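Local coordinates for mRNA transport regulator MTR2 (Candida albicans, PDB 1Q42), which affects the transport of mRNA from the nucleus to the cytoplasm and interacts with the export factor MEX67, at residues F32-Y44 with E56-R68. Numbering follows the deposited sequence.
Sequences FLKRFLASLDLLY and ESYATQLGSNLKR
Ser-39, in the last turn of helix 29-40, comes within 5.1 Å of Leu-62, CA to CA, where the chain leaving helix 55-59 passes through three overlapping beta turns into strand 66-67. In this NTF2-like fold helix 29-40 packs on the curved sheet, with Phe-36 against Phe-123, Ile-183 and Met-186, and residues 59-65 pass alongside the C-terminal end of the helix. Ser-39 OG lies between its backbone N and carbonyl carbon (chi1 87°), where it gives its proton to Phe-36 O, 2.7 Å away, on a lone pair in the carbonyl plane. Ser-39 OG in turn receives a weak, bent bond from Gly-63 N (3.1 Å) and a proton from a water. That water also accepts from Asn-65 N and donates to Asn-65 OD1, so it ties the helix to the turn that leads into the strand, while Asn-65 ND2 bonds to Gly-180. Gly-63 has positive phi, and methyl CD2 of Leu-40 lies against its N. The buried carbonyl Ser-39 O has no hydrogen-bond partner; the CA-H of Leu-62 points nearly straight at it, CA to O 3.5 Å, and Leu-62 CD2 also touches it. Beyond the helix, methyl CD2 of Leu-42 rests on Gln-61, whose side chain crosses that of Leu-42 at about a right angle and is held by a bond from NE2 to Ser-57 O. Tyr-44 turns its ring edge to the Tyr-58 face in an offset edge-to-face pair, planes at 89°, and its CB sits over that face, 4.2 Å from the ring centroid. With CG anti to the backbone N, the Tyr-58 ring extends alongside Leu-42, and its OH donates to Leu-42 O over a short 2.5 Å, tilted 22° from the carbonyl plane.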
ATOM      1  N   PHE A  32       9.601  -3.299  -7.974  1.00 27.89           N
ATOM      2  CA  PHE A  32       8.339  -3.838  -7.459  1.00 26.48           C
ATOM      3  C   PHE A  32       7.881  -3.095  -6.211  1.00 24.73           C
ATOM      4  O   PHE A  32       6.714  -2.734  -6.107  1.00 24.09           O
ATOM      5  CB  PHE A  32       8.449  -5.333  -7.144  1.00 26.18           C
ATOM      6  CG  PHE A  32       7.386  -5.828  -6.190  1.00 26.91           C
ATOM      7  CD1 PHE A  32       6.050  -5.866  -6.578  1.00 28.95           C
ATOM      8  CD2 PHE A  32       7.720  -6.256  -4.911  1.00 28.03           C
ATOM      9  CE1 PHE A  32       5.057  -6.324  -5.700  1.00 29.79           C
ATOM     10  CE2 PHE A  32       6.731  -6.715  -4.035  1.00 27.37           C
ATOM     11  CZ  PHE A  32       5.402  -6.742  -4.436  1.00 27.92           C
ATOM     12  N   LEU A  33       8.798  -2.867  -5.276  1.00 23.61           N
ATOM     13  CA  LEU A  33       8.457  -2.155  -4.034  1.00 23.17           C
ATOM     14  C   LEU A  33       8.028  -0.726  -4.306  1.00 23.28           C
ATOM     15  O   LEU A  33       7.093  -0.224  -3.684  1.00 21.99           O
ATOM     16  CB  LEU A  33       9.622  -2.174  -3.039  1.00 22.60           C
ATOM     17  CG  LEU A  33      10.007  -3.544  -2.491  1.00 22.73           C
ATOM     18  CD1 LEU A  33      11.204  -3.430  -1.543  1.00 21.76           C
ATOM     19  CD2 LEU A  33       8.832  -4.243  -1.782  1.00 22.16           C
ATOM     20  N   LYS A  34       8.708  -0.069  -5.239  1.00 24.06           N
ATOM     21  CA  LYS A  34       8.360   1.303  -5.591  1.00 25.22           C
ATOM     22  C   LYS A  34       6.975   1.383  -6.228  1.00 25.01           C
ATOM     23  O   LYS A  34       6.209   2.300  -5.933  1.00 25.20           O
ATOM     24  CB  LYS A  34       9.447   1.923  -6.464  1.00 26.23           C
ATOM     25  CG  LYS A  34      10.696   2.200  -5.655  1.00 28.54           C
ATOM     26  CD  LYS A  34      11.852   2.696  -6.494  1.00 33.00           C
ATOM     27  CE  LYS A  34      12.836   3.465  -5.622  1.00 35.45           C
ATOM     28  NZ  LYS A  34      14.153   3.652  -6.274  1.00 38.35           N
ATOM     29  N   ARG A  35       6.633   0.398  -7.047  1.00 25.66           N
ATOM     30  CA  ARG A  35       5.305   0.322  -7.646  1.00 25.96           C
ATOM     31  C   ARG A  35       4.215   0.090  -6.587  1.00 23.97           C
ATOM     32  O   ARG A  35       3.150   0.706  -6.628  1.00 23.90           O
ATOM     33  CB  ARG A  35       5.240  -0.798  -8.681  1.00 27.63           C
ATOM     34  CG  ARG A  35       5.780  -0.423 -10.027  1.00 31.15           C
ATOM     35  CD  ARG A  35       5.450  -1.444 -11.097  1.00 35.26           C
ATOM     36  NE  ARG A  35       6.289  -2.635 -10.980  1.00 38.33           N
ATOM     37  CZ  ARG A  35       5.876  -3.855 -10.643  1.00 40.94           C
ATOM     38  NH1 ARG A  35       4.597  -4.112 -10.354  1.00 42.68           N
ATOM     39  NH2 ARG A  35       6.765  -4.841 -10.587  1.00 41.89           N
ATOM     40  N   PHE A  36       4.491  -0.804  -5.648  1.00 22.66           N
ATOM     41  CA  PHE A  36       3.579  -1.067  -4.527  1.00 21.09           C
ATOM     42  C   PHE A  36       3.319   0.214  -3.721  1.00 19.53           C
ATOM     43  O   PHE A  36       2.180   0.606  -3.495  1.00 18.26           O
ATOM     44  CB  PHE A  36       4.155  -2.172  -3.649  1.00 20.86           C
ATOM     45  CG  PHE A  36       3.421  -2.359  -2.372  1.00 22.15           C
ATOM     46  CD1 PHE A  36       2.156  -2.924  -2.365  1.00 25.95           C
ATOM     47  CD2 PHE A  36       3.972  -1.932  -1.182  1.00 24.23           C
ATOM     48  CE1 PHE A  36       1.471  -3.079  -1.177  1.00 24.57           C
ATOM     49  CE2 PHE A  36       3.283  -2.089   0.010  1.00 25.69           C
ATOM     50  CZ  PHE A  36       2.040  -2.658   0.004  1.00 25.60           C
ATOM     51  N   LEU A  37       4.383   0.915  -3.349  1.00 19.67           N
ATOM     52  CA  LEU A  37       4.236   2.176  -2.623  1.00 19.57           C
ATOM     53  C   LEU A  37       3.523   3.253  -3.436  1.00 20.48           C
ATOM     54  O   LEU A  37       2.719   4.005  -2.895  1.00 19.88           O
ATOM     55  CB  LEU A  37       5.606   2.683  -2.150  1.00 19.41           C
ATOM     56  CG  LEU A  37       6.280   1.772  -1.113  1.00 19.63           C
ATOM     57  CD1 LEU A  37       7.680   2.256  -0.753  1.00 20.71           C
ATOM     58  CD2 LEU A  37       5.418   1.600   0.152  1.00 19.47           C
ATOM     59  N   ALA A  38       3.814   3.350  -4.731  1.00 21.57           N
ATOM     60  CA  ALA A  38       3.107   4.318  -5.595  1.00 22.94           C
ATOM     61  C   ALA A  38       1.596   4.095  -5.601  1.00 22.40           C
ATOM     62  O   ALA A  38       0.804   5.055  -5.642  1.00 22.90           O
ATOM     63  CB  ALA A  38       3.676   4.294  -7.043  1.00 23.77           C
ATOM     64  N   SER A  39       1.204   2.831  -5.529  1.00 22.24           N
ATOM     65  CA  SER A  39      -0.192   2.447  -5.484  1.00 22.19           C
ATOM     66  C   SER A  39      -0.867   2.899  -4.175  1.00 21.57           C
ATOM     67  O   SER A  39      -2.064   3.184  -4.174  1.00 22.58           O
ATOM     68  CB  SER A  39      -0.367   0.941  -5.740  1.00 22.77           C
ATOM     69  OG  SER A  39      -0.258   0.119  -4.580  1.00 22.63           O
ATOM     70  N   LEU A  40      -0.106   3.007  -3.083  1.00 18.84           N
ATOM     71  CA  LEU A  40      -0.655   3.570  -1.856  1.00 18.46           C
ATOM     72  C   LEU A  40      -0.715   5.091  -1.923  1.00 18.81           C
ATOM     73  O   LEU A  40      -1.544   5.698  -1.271  1.00 19.24           O
ATOM     74  CB  LEU A  40       0.160   3.155  -0.626  1.00 17.70           C
ATOM     75  CG  LEU A  40       0.296   1.673  -0.323  1.00 16.41           C
ATOM     76  CD1 LEU A  40       1.140   1.496   0.931  1.00 16.16           C
ATOM     77  CD2 LEU A  40      -1.069   0.994  -0.206  1.00 17.54           C
ATOM     78  N   ASP A  41       0.167   5.684  -2.721  1.00 19.93           N
ATOM     79  CA  ASP A  41       0.338   7.127  -2.800  1.00 20.52           C
ATOM     80  C   ASP A  41      -0.443   7.749  -3.968  1.00 22.19           C
ATOM     81  O   ASP A  41      -0.284   8.928  -4.258  1.00 22.24           O
ATOM     82  CB  ASP A  41       1.815   7.456  -3.001  1.00 20.79           C
ATOM     83  CG  ASP A  41       2.660   7.126  -1.802  1.00 20.66           C
ATOM     84  OD1 ASP A  41       2.108   6.850  -0.696  1.00 16.89           O
ATOM     85  OD2 ASP A  41       3.898   7.108  -1.910  1.00 18.39           O
ATOM     86  N   LEU A  42      -1.277   6.951  -4.613  1.00 23.42           N
ATOM     87  CA  LEU A  42      -1.963   7.362  -5.840  1.00 25.50           C
ATOM     88  C   LEU A  42      -2.776   8.642  -5.676  1.00 26.51           C
ATOM     89  O   LEU A  42      -3.617   8.756  -4.777  1.00 25.83           O
ATOM     90  CB  LEU A  42      -2.867   6.216  -6.325  1.00 26.10           C
ATOM     91  CG  LEU A  42      -3.393   6.289  -7.760  1.00 27.91           C
ATOM     92  CD1 LEU A  42      -2.246   6.185  -8.760  1.00 31.41           C
ATOM     93  CD2 LEU A  42      -4.399   5.186  -8.013  1.00 28.59           C
ATOM     94  N   LEU A  43      -2.512   9.613  -6.556  1.00 28.84           N
ATOM     95  CA  LEU A  43      -3.269  10.852  -6.590  1.00 30.26           C
ATOM     96  C   LEU A  43      -4.550  10.596  -7.382  1.00 31.52           C
ATOM     97  O   LEU A  43      -4.521   9.958  -8.434  1.00 31.91           O
ATOM     98  CB  LEU A  43      -2.435  11.955  -7.248  1.00 31.44           C
ATOM     99  CG  LEU A  43      -3.026  13.359  -7.379  1.00 33.33           C
ATOM    100  CD1 LEU A  43      -3.069  14.098  -6.047  1.00 34.17           C
ATOM    101  CD2 LEU A  43      -2.200  14.124  -8.402  1.00 35.71           C
ATOM    102  N   TYR A  44      -5.666  11.072  -6.855  1.00 31.99           N
ATOM    103  CA  TYR A  44      -6.955  10.908  -7.511  1.00 33.44           C
ATOM    104  C   TYR A  44      -7.053  11.943  -8.614  1.00 35.02           C
ATOM    105  O   TYR A  44      -6.865  13.124  -8.360  1.00 34.88           O
ATOM    106  CB  TYR A  44      -8.084  11.115  -6.512  1.00 33.30           C
ATOM    107  CG  TYR A  44      -9.462  11.116  -7.133  1.00 34.31           C
ATOM    108  CD1 TYR A  44     -10.067   9.925  -7.525  1.00 34.54           C
ATOM    109  CD2 TYR A  44     -10.152  12.307  -7.341  1.00 34.95           C
ATOM    110  CE1 TYR A  44     -11.335   9.917  -8.096  1.00 34.64           C
ATOM    111  CE2 TYR A  44     -11.419  12.311  -7.906  1.00 35.20           C
ATOM    112  CZ  TYR A  44     -12.002  11.114  -8.283  1.00 34.78           C
ATOM    113  OH  TYR A  44     -13.250  11.113  -8.857  1.00 34.63           O
ATOM    114  N   GLU A  56     -15.073   4.031  -6.279  1.00 28.47           N
ATOM    115  CA  GLU A  56     -14.720   2.632  -6.480  1.00 28.81           C
ATOM    116  C   GLU A  56     -13.512   2.458  -7.385  1.00 28.37           C
ATOM    117  O   GLU A  56     -12.635   1.644  -7.082  1.00 27.53           O
ATOM    118  CB  GLU A  56     -15.902   1.836  -7.047  1.00 29.64           C
ATOM    119  CG  GLU A  56     -15.628   0.341  -7.215  1.00 32.66           C
ATOM    120  CD  GLU A  56     -16.885  -0.450  -7.543  1.00 36.92           C
ATOM    121  OE1 GLU A  56     -17.762   0.096  -8.239  1.00 41.06           O
ATOM    122  OE2 GLU A  56     -17.008  -1.613  -7.108  1.00 40.07           O
ATOM    123  N   SER A  57     -13.462   3.208  -8.488  1.00 28.12           N
ATOM    124  CA  SER A  57     -12.397   3.033  -9.482  1.00 28.49           C
ATOM    125  C   SER A  57     -11.039   3.497  -8.950  1.00 27.01           C
ATOM    126  O   SER A  57      -9.999   3.023  -9.409  1.00 26.70           O
ATOM    127  CB  SER A  57     -12.728   3.752 -10.795  1.00 29.25           C
ATOM    128  OG  SER A  57     -12.537   5.149 -10.710  1.00 32.52           O
ATOM    129  N   TYR A  58     -11.064   4.424  -8.002  1.00 25.38           N
ATOM    130  CA  TYR A  58      -9.842   4.888  -7.338  1.00 24.65           C
ATOM    131  C   TYR A  58      -9.422   3.928  -6.228  1.00 23.70           C
ATOM    132  O   TYR A  58      -8.268   3.508  -6.157  1.00 23.70           O
ATOM    133  CB  TYR A  58     -10.045   6.271  -6.735  1.00 24.24           C
ATOM    134  CG  TYR A  58      -8.896   6.749  -5.874  1.00 23.58           C
ATOM    135  CD1 TYR A  58      -7.683   7.126  -6.443  1.00 24.28           C
ATOM    136  CD2 TYR A  58      -9.031   6.836  -4.494  1.00 21.31           C
ATOM    137  CE1 TYR A  58      -6.623   7.563  -5.657  1.00 23.54           C
ATOM    138  CE2 TYR A  58      -7.973   7.270  -3.695  1.00 21.28           C
ATOM    139  CZ  TYR A  58      -6.778   7.645  -4.283  1.00 22.21           C
ATOM    140  OH  TYR A  58      -5.716   8.076  -3.529  1.00 22.00           O
ATOM    141  N   ALA A  59     -10.351   3.625  -5.341  1.00 23.71           N
ATOM    142  CA  ALA A  59     -10.052   2.802  -4.180  1.00 22.99           C
ATOM    143  C   ALA A  59      -9.534   1.417  -4.568  1.00 23.21           C
ATOM    144  O   ALA A  59      -8.643   0.885  -3.902  1.00 22.72           O
ATOM    145  CB  ALA A  59     -11.273   2.701  -3.289  1.00 22.99           C
ATOM    146  N   THR A  60     -10.056   0.834  -5.657  1.00 23.62           N
ATOM    147  CA  THR A  60      -9.625  -0.506  -6.070  1.00 23.98           C
ATOM    148  C   THR A  60      -8.201  -0.550  -6.629  1.00 23.97           C
ATOM    149  O   THR A  60      -7.636  -1.625  -6.801  1.00 23.96           O
ATOM    150  CB  THR A  60     -10.625  -1.168  -7.062  1.00 25.58           C
ATOM    151  OG1 THR A  60     -10.764  -0.354  -8.225  1.00 26.03           O
ATOM    152  CG2 THR A  60     -12.012  -1.244  -6.464  1.00 26.02           C
ATOM    153  N   GLN A  61      -7.612   0.605  -6.907  1.00 23.34           N
ATOM    154  CA  GLN A  61      -6.217   0.671  -7.345  1.00 23.56           C
ATOM    155  C   GLN A  61      -5.233   0.760  -6.181  1.00 22.43           C
ATOM    156  O   GLN A  61      -4.042   0.597  -6.385  1.00 22.15           O
ATOM    157  CB  GLN A  61      -5.997   1.881  -8.240  1.00 23.81           C
ATOM    158  CG  GLN A  61      -6.811   1.858  -9.512  1.00 26.33           C
ATOM    159  CD  GLN A  61      -6.629   3.117 -10.311  1.00 29.09           C
ATOM    160  OE1 GLN A  61      -5.570   3.328 -10.916  1.00 31.76           O
ATOM    161  NE2 GLN A  61      -7.645   3.976 -10.305  1.00 30.77           N
ATOM    162  N   LEU A  62      -5.728   1.022  -4.974  1.00 21.36           N
ATOM    163  CA  LEU A  62      -4.856   1.171  -3.800  1.00 20.98           C
ATOM    164  C   LEU A  62      -4.361  -0.210  -3.405  1.00 20.74           C
ATOM    165  O   LEU A  62      -5.166  -1.124  -3.223  1.00 22.14           O
ATOM    166  CB  LEU A  62      -5.609   1.814  -2.627  1.00 20.59           C
ATOM    167  CG  LEU A  62      -6.210   3.211  -2.887  1.00 20.15           C
ATOM    168  CD1 LEU A  62      -7.097   3.603  -1.745  1.00 20.58           C
ATOM    169  CD2 LEU A  62      -5.148   4.257  -3.131  1.00 19.50           C
ATOM    170  N   GLY A  63      -3.048  -0.391  -3.313  1.00 20.64           N
ATOM    171  CA  GLY A  63      -2.500  -1.704  -3.017  1.00 20.93           C
ATOM    172  C   GLY A  63      -2.940  -2.785  -3.998  1.00 21.57           C
ATOM    173  O   GLY A  63      -3.238  -3.918  -3.615  1.00 22.11           O
ATOM    174  N   SER A  64      -2.994  -2.444  -5.281  1.00 22.19           N
ATOM    175  CA  SER A  64      -3.609  -3.343  -6.259  1.00 23.04           C
ATOM    176  C   SER A  64      -2.889  -4.684  -6.410  1.00 23.04           C
ATOM    177  O   SER A  64      -3.492  -5.661  -6.889  1.00 22.82           O
ATOM    178  CB  SER A  64      -3.703  -2.673  -7.628  1.00 24.22           C
ATOM    179  OG  SER A  64      -2.422  -2.332  -8.093  1.00 26.07           O
ATOM    180  N   ASN A  65      -1.619  -4.752  -6.010  1.00 22.23           N
ATOM    181  CA  ASN A  65      -0.885  -6.020  -6.095  1.00 22.96           C
ATOM    182  C   ASN A  65      -1.266  -7.040  -5.015  1.00 22.24           C
ATOM    183  O   ASN A  65      -0.811  -8.188  -5.048  1.00 21.60           O
ATOM    184  CB  ASN A  65       0.620  -5.778  -6.081  1.00 23.66           C
ATOM    185  CG  ASN A  65       1.108  -5.017  -7.309  1.00 27.20           C
ATOM    186  OD1 ASN A  65       1.628  -3.916  -7.186  1.00 30.25           O
ATOM    187  ND2 ASN A  65       0.936  -5.606  -8.497  1.00 31.47           N
ATOM    188  N   LEU A  66      -2.102  -6.633  -4.062  1.00 21.12           N
ATOM    189  CA  LEU A  66      -2.605  -7.553  -3.054  1.00 21.29           C
ATOM    190  C   LEU A  66      -3.508  -8.590  -3.689  1.00 22.42           C
ATOM    191  O   LEU A  66      -4.271  -8.279  -4.590  1.00 22.66           O
ATOM    192  CB  LEU A  66      -3.388  -6.800  -1.987  1.00 20.50           C
ATOM    193  CG  LEU A  66      -2.589  -5.902  -1.056  1.00 20.80           C
ATOM    194  CD1 LEU A  66      -3.546  -4.954  -0.318  1.00 20.54           C
ATOM    195  CD2 LEU A  66      -1.786  -6.737  -0.059  1.00 20.56           C
ATOM    196  N   LYS A  67      -3.406  -9.828  -3.216  1.00 23.57           N
ATOM    197  CA  LYS A  67      -4.377 -10.859  -3.556  1.00 24.76           C
ATOM    198  C   LYS A  67      -5.681 -10.613  -2.800  1.00 25.95           C
ATOM    199  O   LYS A  67      -5.680 -10.127  -1.671  1.00 25.31           O
ATOM    200  CB  LYS A  67      -3.823 -12.252  -3.219  1.00 24.81           C
ATOM    201  CG  LYS A  67      -2.710 -12.683  -4.137  1.00 24.12           C
ATOM    202  CD  LYS A  67      -2.345 -14.152  -3.942  1.00 25.14           C
ATOM    203  CE  LYS A  67      -1.139 -14.519  -4.775  1.00 25.29           C
ATOM    204  NZ  LYS A  67      -0.892 -15.979  -4.826  1.00 24.33           N
ATOM    205  N   ARG A  68      -6.800 -10.964  -3.430  1.00 27.86           N
ATOM    206  CA  ARG A  68      -8.105 -10.851  -2.803  1.00 29.43           C
ATOM    207  C   ARG A  68      -8.129 -11.498  -1.407  1.00 29.18           C
ATOM    208  O   ARG A  68      -8.677 -10.917  -0.468  1.00 29.87           O
ATOM    209  CB  ARG A  68      -9.188 -11.455  -3.726  1.00 31.04           C
ATOM    210  CG  ARG A  68     -10.561 -10.898  -3.492  1.00 34.98           C
ATOM    211  CD  ARG A  68     -11.259 -10.235  -4.694  1.00 38.83           C
ATOM    212  NE  ARG A  68     -10.583  -9.032  -5.212  1.00 41.35           N
ATOM    213  CZ  ARG A  68     -10.593  -7.799  -4.659  1.00 42.29           C
ATOM    214  NH1 ARG A  68     -11.219  -7.536  -3.512  1.00 40.67           N
ATOM    215  NH2 ARG A  68      -9.949  -6.813  -5.270  1.00 41.99           N
TER
HETATM  216  O   HOH W   1       0.163  -2.743  -5.111  1.00 29.97           O